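PDB 5FF5: PaaA from Enterobacter agglomerans, which probably acts in the post-translational steps that build the bicyclic core of pantocin A, perhaps by adenylation as in the ThiF/E1 family. Local coordinates for residues 215-229 against 246-259. Numbering follows the deposited sequence.
Sequences RARLEELVGDSTFII and IIHSIAKDKAIPVI
Two successive helix-strand units of the Rossmann-like ThiF region pack side by side here: I228 pairs with V258 and I229 with I259 in parallel strands, while helices 215-222 and 246-254 meet at 59°, their axes 9.8 Å apart. The strand pairing rests on two backbone bonds, I228 N to P257 O (2.6 Å) and I259 N to I228 O (2.9 Å). Between the helices the core is aliphatic. L218 sends CD1 to I246 and CD2 to I247, and I250 CD1 abuts L218 CB. I228 CD1 lies 3.9 Å from I247 CG2, which joins strand to helix. At the outer edge R215 sits as a knob among I246, S249, I250 and D253. The R215 chain runs extended from CG to NE, with CG anti to the backbone N (chi1 174°), and carries the guanidinium across helix 246-254 so that one face lies over I250 CG1. NH1 donates to S249 OG (2.6 Å), and NH2 forms a salt bridge with D253 OD2 (2.7 Å), which it meets from above the carboxylate plane. P257 CB makes a CH-pi contact, 3.4 Å from the F227 ring centroid and 19° off its normal. Strand 134-138 flanks strand 227-229, strand 267-274 follows 258-263, and helix 326-345 packs on F227 and I259.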
ATOM      1  N   ARG A 215     -24.027  16.467  18.738  1.00 47.88           N
ATOM      2  CA  ARG A 215     -24.645  15.472  17.859  1.00 53.29           C
ATOM      3  C   ARG A 215     -25.460  16.144  16.765  1.00 50.50           C
ATOM      4  O   ARG A 215     -25.750  15.539  15.727  1.00 52.93           O
ATOM      5  CB  ARG A 215     -25.523  14.481  18.635  1.00 49.84           C
ATOM      6  CG  ARG A 215     -26.292  13.519  17.738  1.00 42.09           C
ATOM      7  CD  ARG A 215     -26.789  12.297  18.487  1.00 45.23           C
ATOM      8  NE  ARG A 215     -27.458  11.367  17.583  1.00 48.88           N
ATOM      9  CZ  ARG A 215     -27.487  10.045  17.736  1.00 49.37           C
ATOM     10  NH1 ARG A 215     -26.897   9.477  18.779  1.00 42.09           N
ATOM     11  NH2 ARG A 215     -28.112   9.292  16.838  1.00 42.79           N
ATOM     12  N   ALA A 216     -25.841  17.395  16.990  1.00 47.90           N
ATOM     13  CA  ALA A 216     -26.673  18.070  16.012  1.00 48.32           C
ATOM     14  C   ALA A 216     -25.865  18.350  14.745  1.00 50.44           C
ATOM     15  O   ALA A 216     -26.393  18.232  13.644  1.00 52.26           O
ATOM     16  CB  ALA A 216     -27.240  19.350  16.588  1.00 42.09           C
ATOM     17  N   ARG A 217     -24.581  18.674  14.900  1.00 46.88           N
ATOM     18  CA  ARG A 217     -23.727  18.964  13.755  1.00 42.09           C
ATOM     19  C   ARG A 217     -23.209  17.660  13.151  1.00 55.66           C
ATOM     20  O   ARG A 217     -23.216  17.485  11.929  1.00 50.30           O
ATOM     21  CB  ARG A 217     -22.566  19.880  14.158  1.00 42.09           C
ATOM     22  CG  ARG A 217     -21.635  20.296  13.006  1.00 42.09           C
ATOM     23  CD  ARG A 217     -22.425  20.770  11.803  1.00 43.94           C
ATOM     24  NE  ARG A 217     -21.610  21.319  10.719  1.00 42.09           N
ATOM     25  CZ  ARG A 217     -22.099  21.646   9.522  1.00 44.97           C
ATOM     26  NH1 ARG A 217     -23.380  21.460   9.259  1.00 55.96           N
ATOM     27  NH2 ARG A 217     -21.325  22.154   8.581  1.00 43.57           N
ATOM     28  N   LEU A 218     -22.809  16.728  14.017  1.00 54.19           N
ATOM     29  CA  LEU A 218     -22.261  15.446  13.588  1.00 46.65           C
ATOM     30  C   LEU A 218     -23.207  14.668  12.684  1.00 49.26           C
ATOM     31  O   LEU A 218     -22.763  14.014  11.752  1.00 55.79           O
ATOM     32  CB  LEU A 218     -21.927  14.593  14.800  1.00 44.23           C
ATOM     33  CG  LEU A 218     -20.733  15.056  15.618  1.00 52.60           C
ATOM     34  CD1 LEU A 218     -20.581  14.227  16.895  1.00 48.32           C
ATOM     35  CD2 LEU A 218     -19.478  14.992  14.765  1.00 53.78           C
ATOM     36  N   GLU A 219     -24.508  14.719  12.957  1.00 49.54           N
ATOM     37  CA  GLU A 219     -25.462  14.023  12.109  1.00 49.40           C
ATOM     38  C   GLU A 219     -25.547  14.769  10.773  1.00 53.71           C
ATOM     39  O   GLU A 219     -25.854  14.184   9.741  1.00 58.06           O
ATOM     40  CB  GLU A 219     -26.830  13.925  12.779  1.00 52.54           C
ATOM     41  CG  GLU A 219     -26.833  13.164  14.104  1.00 59.04           C
ATOM     42  CD  GLU A 219     -28.242  13.023  14.729  1.00 70.46           C
ATOM     43  OE1 GLU A 219     -29.238  13.450  14.089  1.00 77.34           O
ATOM     44  OE2 GLU A 219     -28.352  12.513  15.877  1.00 54.13           O
ATOM     45  N   GLU A 220     -25.255  16.067  10.794  1.00 55.10           N
ATOM     46  CA  GLU A 220     -25.201  16.842   9.558  1.00 53.00           C
ATOM     47  C   GLU A 220     -23.932  16.495   8.784  1.00 55.90           C
ATOM     48  O   GLU A 220     -23.986  16.298   7.578  1.00 62.14           O
ATOM     49  CB  GLU A 220     -25.269  18.360   9.829  1.00 54.19           C
ATOM     50  CG  GLU A 220     -26.693  18.910  10.042  1.00 59.29           C
ATOM     51  CD  GLU A 220     -26.768  20.439  10.172  1.00 68.94           C
ATOM     52  OE1 GLU A 220     -25.809  21.077  10.677  1.00 53.52           O
ATOM     53  OE2 GLU A 220     -27.796  21.008   9.735  1.00 73.91           O
ATOM     54  N   LEU A 221     -22.795  16.409   9.474  1.00 52.57           N
ATOM     55  CA  LEU A 221     -21.536  16.069   8.814  1.00 49.45           C
ATOM     56  C   LEU A 221     -21.573  14.647   8.261  1.00 50.15           C
ATOM     57  O   LEU A 221     -21.159  14.406   7.127  1.00 48.33           O
ATOM     58  CB  LEU A 221     -20.354  16.234   9.770  1.00 48.53           C
ATOM     59  CG  LEU A 221     -20.005  17.676  10.175  1.00 50.40           C
ATOM     60  CD1 LEU A 221     -18.795  17.700  11.084  1.00 44.61           C
ATOM     61  CD2 LEU A 221     -19.787  18.600   8.969  1.00 47.42           C
ATOM     62  N   VAL A 222     -22.099  13.710   9.038  1.00 50.83           N
ATOM     63  CA  VAL A 222     -22.243  12.349   8.539  1.00 50.38           C
ATOM     64  C   VAL A 222     -23.200  12.310   7.345  1.00 49.54           C
ATOM     65  O   VAL A 222     -22.894  11.691   6.345  1.00 55.85           O
ATOM     66  CB  VAL A 222     -22.730  11.373   9.631  1.00 45.62           C
ATOM     67  CG1 VAL A 222     -23.148  10.058   9.008  1.00 47.20           C
ATOM     68  CG2 VAL A 222     -21.652  11.157  10.678  1.00 42.09           C
ATOM     69  N   GLY A 223     -24.345  12.972   7.443  1.00 51.38           N
ATOM     70  CA  GLY A 223     -25.285  13.042   6.341  1.00 42.09           C
ATOM     71  C   GLY A 223     -25.703  11.678   5.849  1.00 42.09           C
ATOM     72  O   GLY A 223     -25.901  10.766   6.647  1.00 48.00           O
ATOM     73  N   ASP A 224     -25.737  11.496   4.532  1.00 52.54           N
ATOM     74  CA  ASP A 224     -26.196  10.230   3.970  1.00 55.49           C
ATOM     75  C   ASP A 224     -25.039   9.314   3.613  1.00 50.17           C
ATOM     76  O   ASP A 224     -25.127   8.562   2.651  1.00 50.47           O
ATOM     77  CB  ASP A 224     -27.075  10.449   2.725  1.00 59.84           C
ATOM     78  CG  ASP A 224     -26.363  11.208   1.606  1.00 64.10           C
ATOM     79  OD1 ASP A 224     -25.196  11.621   1.790  1.00 59.90           O
ATOM     80  OD2 ASP A 224     -27.000  11.416   0.542  1.00 65.01           O
ATOM     81  N   SER A 225     -23.971   9.371   4.410  1.00 46.89           N
ATOM     82  CA  SER A 225     -22.858   8.451   4.261  1.00 48.14           C
ATOM     83  C   SER A 225     -23.350   7.021   4.356  1.00 47.61           C
ATOM     84  O   SER A 225     -24.344   6.719   5.023  1.00 42.09           O
ATOM     85  CB  SER A 225     -21.776   8.683   5.323  1.00 42.09           C
ATOM     86  OG  SER A 225     -21.250   9.990   5.253  1.00 50.79           O
ATOM     87  N   THR A 226     -22.622   6.146   3.678  1.00 46.28           N
ATOM     88  CA  THR A 226     -22.918   4.739   3.656  1.00 42.09           C
ATOM     89  C   THR A 226     -21.839   3.937   4.399  1.00 42.09           C
ATOM     90  O   THR A 226     -22.021   2.765   4.691  1.00 51.89           O
ATOM     91  CB  THR A 226     -23.083   4.310   2.223  1.00 49.45           C
ATOM     92  OG1 THR A 226     -21.890   4.637   1.507  1.00 59.38           O
ATOM     93  CG2 THR A 226     -24.235   5.091   1.604  1.00 42.09           C
ATOM     94  N   PHE A 227     -20.736   4.596   4.732  1.00 42.09           N
ATOM     95  CA  PHE A 227     -19.618   3.980   5.443  1.00 42.09           C
ATOM     96  C   PHE A 227     -18.840   5.069   6.187  1.00 42.09           C
ATOM     97  O   PHE A 227     -18.769   6.194   5.716  1.00 45.29           O
ATOM     98  CB  PHE A 227     -18.680   3.252   4.472  1.00 47.69           C
ATOM     99  CG  PHE A 227     -18.048   2.019   5.047  1.00 47.80           C
ATOM    100  CD1 PHE A 227     -18.456   0.763   4.644  1.00 46.19           C
ATOM    101  CD2 PHE A 227     -17.025   2.119   5.976  1.00 45.73           C
ATOM    102  CE1 PHE A 227     -17.871  -0.367   5.180  1.00 46.12           C
ATOM    103  CE2 PHE A 227     -16.443   0.988   6.522  1.00 42.09           C
ATOM    104  CZ  PHE A 227     -16.864  -0.251   6.125  1.00 42.09           C
ATOM    105  N   ILE A 228     -18.247   4.748   7.335  1.00 42.09           N
ATOM    106  CA  ILE A 228     -17.479   5.745   8.083  1.00 45.40           C
ATOM    107  C   ILE A 228     -16.100   5.216   8.488  1.00 51.08           C
ATOM    108  O   ILE A 228     -15.959   4.079   8.968  1.00 49.06           O
ATOM    109  CB  ILE A 228     -18.233   6.216   9.378  1.00 42.70           C
ATOM    110  CG1 ILE A 228     -19.485   7.012   9.028  1.00 42.09           C
ATOM    111  CG2 ILE A 228     -17.321   7.039  10.263  1.00 42.09           C
ATOM    112  CD1 ILE A 228     -20.287   7.388  10.181  1.00 42.09           C
ATOM    113  N   ILE A 229     -15.093   6.072   8.322  1.00 46.92           N
ATOM    114  CA  ILE A 229     -13.726   5.787   8.735  1.00 46.56           C
ATOM    115  C   ILE A 229     -13.333   6.833   9.756  1.00 50.27           C
ATOM    116  O   ILE A 229     -13.468   8.024   9.474  1.00 50.55           O
ATOM    117  CB  ILE A 229     -12.728   5.844   7.541  1.00 53.89           C
ATOM    118  CG1 ILE A 229     -13.169   4.914   6.401  1.00 53.05           C
ATOM    119  CG2 ILE A 229     -11.303   5.553   8.004  1.00 46.00           C
ATOM    120  CD1 ILE A 229     -12.244   4.913   5.197  1.00 46.12           C
ATOM    121  N   ILE A 246     -20.186   9.830  19.662  1.00 45.67           N
ATOM    122  CA  ILE A 246     -21.444  10.277  19.078  1.00 48.27           C
ATOM    123  C   ILE A 246     -21.556   9.811  17.631  1.00 53.24           C
ATOM    124  O   ILE A 246     -22.641   9.384  17.186  1.00 49.38           O
ATOM    125  CB  ILE A 246     -21.626  11.817  19.169  1.00 50.95           C
ATOM    126  CG1 ILE A 246     -21.548  12.263  20.619  1.00 49.87           C
ATOM    127  CG2 ILE A 246     -22.995  12.249  18.634  1.00 50.61           C
ATOM    128  CD1 ILE A 246     -21.943  13.694  20.816  1.00 53.88           C
ATOM    129  N   ILE A 247     -20.438   9.882  16.901  1.00 49.27           N
ATOM    130  CA  ILE A 247     -20.419   9.409  15.519  1.00 54.25           C
ATOM    131  C   ILE A 247     -20.823   7.933  15.505  1.00 55.24           C
ATOM    132  O   ILE A 247     -21.691   7.543  14.731  1.00 57.50           O
ATOM    133  CB  ILE A 247     -19.051   9.580  14.856  1.00 51.20           C
ATOM    134  CG1 ILE A 247     -18.660  11.049  14.818  1.00 44.13           C
ATOM    135  CG2 ILE A 247     -19.074   9.018  13.453  1.00 42.09           C
ATOM    136  CD1 ILE A 247     -17.327  11.296  14.159  1.00 45.02           C
ATOM    137  N   HIS A 248     -20.182   7.126  16.351  1.00 42.09           N
ATOM    138  CA  HIS A 248     -20.580   5.741  16.575  1.00 42.09           C
ATOM    139  C   HIS A 248     -22.086   5.567  16.882  1.00 49.29           C
ATOM    140  O   HIS A 248     -22.740   4.669  16.337  1.00 46.60           O
ATOM    141  CB  HIS A 248     -19.749   5.148  17.709  1.00 50.56           C
ATOM    142  CG  HIS A 248     -18.568   4.357  17.236  1.00 58.92           C
ATOM    143  ND1 HIS A 248     -17.321   4.462  17.814  1.00 58.89           N
ATOM    144  CD2 HIS A 248     -18.442   3.459  16.233  1.00 49.51           C
ATOM    145  CE1 HIS A 248     -16.476   3.670  17.181  1.00 49.12           C
ATOM    146  NE2 HIS A 248     -17.132   3.047  16.220  1.00 54.25           N
ATOM    147  N   SER A 249     -22.640   6.403  17.754  1.00 42.75           N
ATOM    148  CA  SER A 249     -24.066   6.322  18.035  1.00 49.11           C
ATOM    149  C   SER A 249     -24.873   6.659  16.776  1.00 51.42           C
ATOM    150  O   SER A 249     -25.867   5.991  16.439  1.00 42.09           O
ATOM    151  CB  SER A 249     -24.455   7.249  19.184  1.00 46.69           C
ATOM    152  OG  SER A 249     -25.851   7.168  19.450  1.00 47.12           O
ATOM    153  N   ILE A 250     -24.462   7.717  16.094  1.00 46.98           N
ATOM    154  CA  ILE A 250     -25.130   8.086  14.858  1.00 49.55           C
ATOM    155  C   ILE A 250     -25.104   6.900  13.892  1.00 50.95           C
ATOM    156  O   ILE A 250     -26.085   6.605  13.203  1.00 48.71           O
ATOM    157  CB  ILE A 250     -24.469   9.307  14.208  1.00 53.65           C
ATOM    158  CG1 ILE A 250     -24.391  10.461  15.206  1.00 51.20           C
ATOM    159  CG2 ILE A 250     -25.223   9.695  12.951  1.00 50.13           C
ATOM    160  CD1 ILE A 250     -23.591  11.645  14.735  1.00 42.94           C
ATOM    161  N   ALA A 251     -23.961   6.220  13.855  1.00 52.69           N
ATOM    162  CA  ALA A 251     -23.756   5.081  12.969  1.00 47.99           C
ATOM    163  C   ALA A 251     -24.661   3.920  13.340  1.00 46.80           C
ATOM    164  O   ALA A 251     -25.361   3.391  12.489  1.00 48.08           O
ATOM    165  CB  ALA A 251     -22.305   4.653  12.997  1.00 45.53           C
ATOM    166  N   LYS A 252     -24.678   3.538  14.614  1.00 46.99           N
ATOM    167  CA  LYS A 252     -25.585   2.479  15.056  1.00 48.89           C
ATOM    168  C   LYS A 252     -27.055   2.802  14.710  1.00 53.36           C
ATOM    169  O   LYS A 252     -27.821   1.935  14.262  1.00 48.55           O
ATOM    170  CB  LYS A 252     -25.448   2.260  16.558  1.00 42.09           C
ATOM    171  CG  LYS A 252     -26.362   1.182  17.107  1.00 52.93           C
ATOM    172  CD  LYS A 252     -26.106   0.937  18.598  1.00 71.81           C
ATOM    173  CE  LYS A 252     -24.776   0.218  18.854  1.00 79.98           C
ATOM    174  NZ  LYS A 252     -24.536  -0.060  20.310  1.00 75.61           N
ATOM    175  N   ASP A 253     -27.434   4.062  14.906  1.00 53.43           N
ATOM    176  CA  ASP A 253     -28.798   4.506  14.651  1.00 52.16           C
ATOM    177  C   ASP A 253     -29.181   4.521  13.178  1.00 52.80           C
ATOM    178  O   ASP A 253     -30.353   4.377  12.852  1.00 55.22           O
ATOM    179  CB  ASP A 253     -29.008   5.878  15.271  1.00 52.42           C
ATOM    180  CG  ASP A 253     -28.955   5.832  16.783  1.00 66.06           C
ATOM    181  OD1 ASP A 253     -28.584   4.761  17.321  1.00 58.09           O
ATOM    182  OD2 ASP A 253     -29.254   6.866  17.432  1.00 72.90           O
ATOM    183  N   LYS A 254     -28.216   4.755  12.293  1.00 57.79           N
ATOM    184  CA  LYS A 254     -28.513   4.823  10.860  1.00 53.23           C
ATOM    185  C   LYS A 254     -28.064   3.589  10.055  1.00 51.17           C
ATOM    186  O   LYS A 254     -28.145   3.595   8.831  1.00 59.08           O
ATOM    187  CB  LYS A 254     -27.874   6.073  10.262  1.00 49.55           C
ATOM    188  CG  LYS A 254     -28.082   7.318  11.092  1.00 53.66           C
ATOM    189  CD  LYS A 254     -28.045   8.580  10.239  1.00 62.49           C
ATOM    190  CE  LYS A 254     -29.346   8.758   9.462  1.00 66.04           C
ATOM    191  NZ  LYS A 254     -29.348  10.013   8.660  1.00 69.30           N
ATOM    192  N   ALA A 255     -27.587   2.545  10.737  1.00 50.39           N
ATOM    193  CA  ALA A 255     -27.035   1.347  10.079  1.00 48.22           C
ATOM    194  C   ALA A 255     -25.899   1.688   9.125  1.00 50.61           C
ATOM    195  O   ALA A 255     -25.976   1.413   7.930  1.00 54.42           O
ATOM    196  CB  ALA A 255     -28.113   0.591   9.331  1.00 42.09           C
ATOM    197  N   ILE A 256     -24.844   2.284   9.658  1.00 42.09           N
ATOM    198  CA  ILE A 256     -23.704   2.662   8.858  1.00 44.32           C
ATOM    199  C   ILE A 256     -22.443   1.958   9.353  1.00 47.22           C
ATOM    200  O   ILE A 256     -22.105   2.040  10.532  1.00 44.69           O
ATOM    201  CB  ILE A 256     -23.477   4.175   8.885  1.00 46.76           C
ATOM    202  CG1 ILE A 256     -24.748   4.925   8.484  1.00 52.33           C
ATOM    203  CG2 ILE A 256     -22.336   4.555   7.964  1.00 45.34           C
ATOM    204  CD1 ILE A 256     -24.690   6.428   8.824  1.00 52.73           C
ATOM    205  N   PRO A 257     -21.751   1.246   8.452  1.00 52.08           N
ATOM    206  CA  PRO A 257     -20.482   0.639   8.838  1.00 47.04           C
ATOM    207  C   PRO A 257     -19.430   1.672   9.269  1.00 46.22           C
ATOM    208  O   PRO A 257     -19.259   2.727   8.670  1.00 42.97           O
ATOM    209  CB  PRO A 257     -20.048  -0.094   7.565  1.00 43.81           C
ATOM    210  CG  PRO A 257     -21.296  -0.299   6.796  1.00 42.09           C
ATOM    211  CD  PRO A 257     -22.119   0.902   7.067  1.00 49.66           C
ATOM    212  N   VAL A 258     -18.724   1.337  10.334  1.00 42.83           N
ATOM    213  CA  VAL A 258     -17.666   2.160  10.864  1.00 44.31           C
ATOM    214  C   VAL A 258     -16.416   1.286  11.028  1.00 50.53           C
ATOM    215  O   VAL A 258     -16.482   0.191  11.592  1.00 54.61           O
ATOM    216  CB  VAL A 258     -18.085   2.784  12.229  1.00 45.20           C
ATOM    217  CG1 VAL A 258     -16.973   3.604  12.843  1.00 42.09           C
ATOM    218  CG2 VAL A 258     -19.343   3.603  12.083  1.00 44.11           C
ATOM    219  N   ILE A 259     -15.276   1.759  10.544  1.00 44.30           N
ATOM    220  CA  ILE A 259     -14.042   1.020  10.747  1.00 45.77           C
ATOM    221  C   ILE A 259     -13.090   1.872  11.552  1.00 48.71           C
ATOM    222  O   ILE A 259     -12.932   3.052  11.271  1.00 54.35           O
ATOM    223  CB  ILE A 259     -13.372   0.609   9.417  1.00 59.75           C
ATOM    224  CG1 ILE A 259     -12.234  -0.390   9.687  1.00 56.81           C
ATOM    225  CG2 ILE A 259     -12.841   1.829   8.687  1.00 53.23           C
ATOM    226  CD1 ILE A 259     -11.538  -0.901   8.463  1.00 42.09           C
TER